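Local coordinates for protein putative phosphomannomutase (Thermus thermophilus, PDB 1TUO) that probably interconverts phosphorylated sugars as a magnesium-dependent mutase of the phosphohexose mutase family, at residues V52-R58 and A104-H110. Sequence-based numbering, arbitrary orientation.
Sequences VVGHDTR and AMLTASH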
# COMPACT_ATOMS: atom_id res chain seq x y z
N VAL A 52 -5.48 11.44 -15.59
CA VAL A 52 -4.50 10.41 -15.90
C VAL A 52 -5.12 9.07 -15.53
O VAL A 52 -5.69 8.92 -14.45
CB VAL A 52 -3.20 10.62 -15.10
CG1 VAL A 52 -2.15 9.62 -15.55
CG2 VAL A 52 -2.68 12.04 -15.33
N VAL A 53 -5.02 8.10 -16.44
CA VAL A 53 -5.58 6.77 -16.21
C VAL A 53 -4.45 5.74 -16.24
O VAL A 53 -3.52 5.85 -17.04
CB VAL A 53 -6.61 6.40 -17.30
CG1 VAL A 53 -7.14 4.97 -17.06
CG2 VAL A 53 -7.76 7.39 -17.28
N GLY A 54 -4.53 4.75 -15.37
CA GLY A 54 -3.52 3.71 -15.35
C GLY A 54 -4.17 2.37 -15.06
O GLY A 54 -5.34 2.32 -14.70
N HIS A 55 -3.41 1.29 -15.23
CA HIS A 55 -3.95 -0.05 -14.95
C HIS A 55 -2.83 -0.97 -14.48
O HIS A 55 -1.66 -0.68 -14.71
CB HIS A 55 -4.58 -0.63 -16.22
CG HIS A 55 -3.61 -0.87 -17.33
ND1 HIS A 55 -2.87 -2.03 -17.43
CD2 HIS A 55 -3.26 -0.11 -18.39
CE1 HIS A 55 -2.12 -1.97 -18.51
NE2 HIS A 55 -2.33 -0.81 -19.11
N ASP A 56 -3.19 -2.07 -13.81
CA ASP A 56 -2.18 -3.01 -13.35
C ASP A 56 -2.11 -4.21 -14.30
O ASP A 56 -2.44 -4.07 -15.47
CB ASP A 56 -2.43 -3.44 -11.89
CG ASP A 56 -3.76 -4.13 -11.69
OD1 ASP A 56 -4.13 -4.30 -10.50
OD2 ASP A 56 -4.42 -4.51 -12.67
N THR A 57 -1.69 -5.37 -13.80
CA THR A 57 -1.58 -6.55 -14.68
C THR A 57 -2.78 -7.47 -14.66
O THR A 57 -2.75 -8.54 -15.28
CB THR A 57 -0.35 -7.40 -14.31
OG1 THR A 57 -0.55 -8.00 -13.02
CG2 THR A 57 0.91 -6.55 -14.28
N ARG A 58 -3.85 -7.07 -13.97
CA ARG A 58 -5.04 -7.91 -13.91
C ARG A 58 -5.65 -8.13 -15.29
O ARG A 58 -5.47 -7.32 -16.19
CB ARG A 58 -6.05 -7.30 -12.94
CG ARG A 58 -5.59 -7.45 -11.51
CD ARG A 58 -6.38 -6.62 -10.50
NE ARG A 58 -5.73 -6.79 -9.19
CZ ARG A 58 -6.02 -7.77 -8.34
NH1 ARG A 58 -6.96 -8.66 -8.64
NH2 ARG A 58 -5.32 -7.91 -7.22
N ALA A 104 -7.43 7.96 -12.37
CA ALA A 104 -8.22 6.76 -12.16
C ALA A 104 -7.30 5.58 -12.38
O ALA A 104 -6.60 5.52 -13.38
CB ALA A 104 -9.38 6.71 -13.14
N MET A 105 -7.29 4.65 -11.44
CA MET A 105 -6.43 3.48 -11.56
C MET A 105 -7.25 2.19 -11.57
O MET A 105 -8.04 1.93 -10.67
CB MET A 105 -5.46 3.48 -10.38
CG MET A 105 -4.55 2.25 -10.38
SD MET A 105 -3.20 2.40 -11.56
CE MET A 105 -2.54 0.74 -11.39
N LEU A 106 -7.04 1.40 -12.61
CA LEU A 106 -7.73 0.12 -12.73
C LEU A 106 -6.88 -0.89 -11.97
O LEU A 106 -5.80 -1.29 -12.43
CB LEU A 106 -7.87 -0.29 -14.20
CG LEU A 106 -9.09 0.24 -14.98
CD1 LEU A 106 -10.36 -0.40 -14.43
CD2 LEU A 106 -9.15 1.77 -14.89
N THR A 107 -7.35 -1.27 -10.80
CA THR A 107 -6.64 -2.22 -9.96
C THR A 107 -7.53 -2.71 -8.83
O THR A 107 -8.53 -2.08 -8.49
CB THR A 107 -5.37 -1.58 -9.34
OG1 THR A 107 -4.61 -2.57 -8.65
CG2 THR A 107 -5.75 -0.49 -8.34
N ALA A 108 -7.16 -3.87 -8.28
CA ALA A 108 -7.84 -4.46 -7.13
C ALA A 108 -6.72 -4.76 -6.13
O ALA A 108 -6.84 -5.61 -5.25
CB ALA A 108 -8.59 -5.73 -7.52
N SER A 109 -5.61 -4.05 -6.32
CA SER A 109 -4.45 -4.12 -5.43
C SER A 109 -3.95 -5.52 -5.06
O SER A 109 -3.38 -6.22 -5.88
CB SER A 109 -4.78 -3.31 -4.17
OG SER A 109 -3.66 -3.12 -3.32
N HIS A 110 -4.18 -5.91 -3.81
CA HIS A 110 -3.72 -7.20 -3.30
C HIS A 110 -4.78 -8.30 -3.30
O HIS A 110 -4.54 -9.40 -2.80
CB HIS A 110 -3.21 -7.01 -1.88
CG HIS A 110 -4.28 -6.56 -0.93
ND1 HIS A 110 -5.06 -7.44 -0.21
CD2 HIS A 110 -4.76 -5.33 -0.65
CE1 HIS A 110 -5.96 -6.77 0.48
NE2 HIS A 110 -5.80 -5.48 0.23
O HOH W 1 -3.07 -5.99 -8.74
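Val52, Gly54 and Asp56 exchange backbone hydrogen bonds with Ala104 and Leu106 where strands 50-55 and 102-106 run parallel in the sheet of alpha/beta/alpha domain I, an example of parallel strands delivering their C-terminal loops to a probable active site. Of the four bonds, Leu106 N to Gly54 O is nearly straight (175°). Packing adds to this: Met105, bent at chi2 (78°), sets SD against the Gly54 backbone and brings CE to 3.5 Å from His55 C.

Beyond the strands polar side chains take over. Thr107 OG1 donates to Asp56 OD1 (2.6 Å) from above the carboxylate plane and accepts from Ser109 N, an ST turn; Asp56 OD2 receives Arg58 N in an Asx turn. OD1 also forms a salt bridge with Arg58 NE (3.2 Å), whose hydrogen bond is weak. An alanine in place of Asp56 would probably leave Thr107 OG1 without this acceptor, Arg58 NE without the paired carboxylate and the Asx turn undone.

Loop 107-110 carries the family's Thr-Ala-Ser-His-Asn-Pro signature, whose serine is phosphorylated in relatives; here Ser109 OG bonds Asp249 and Asp251. Ala108 CB sits 3.3 Å above the guanidinium centre. At the guanidinium edge, NH2 donates to Ser109 O (2.9 Å) from above that carbonyl's plane and also to Asn111 O, and one water joins Asp56 OD1, Arg58 NE and Ser109 O.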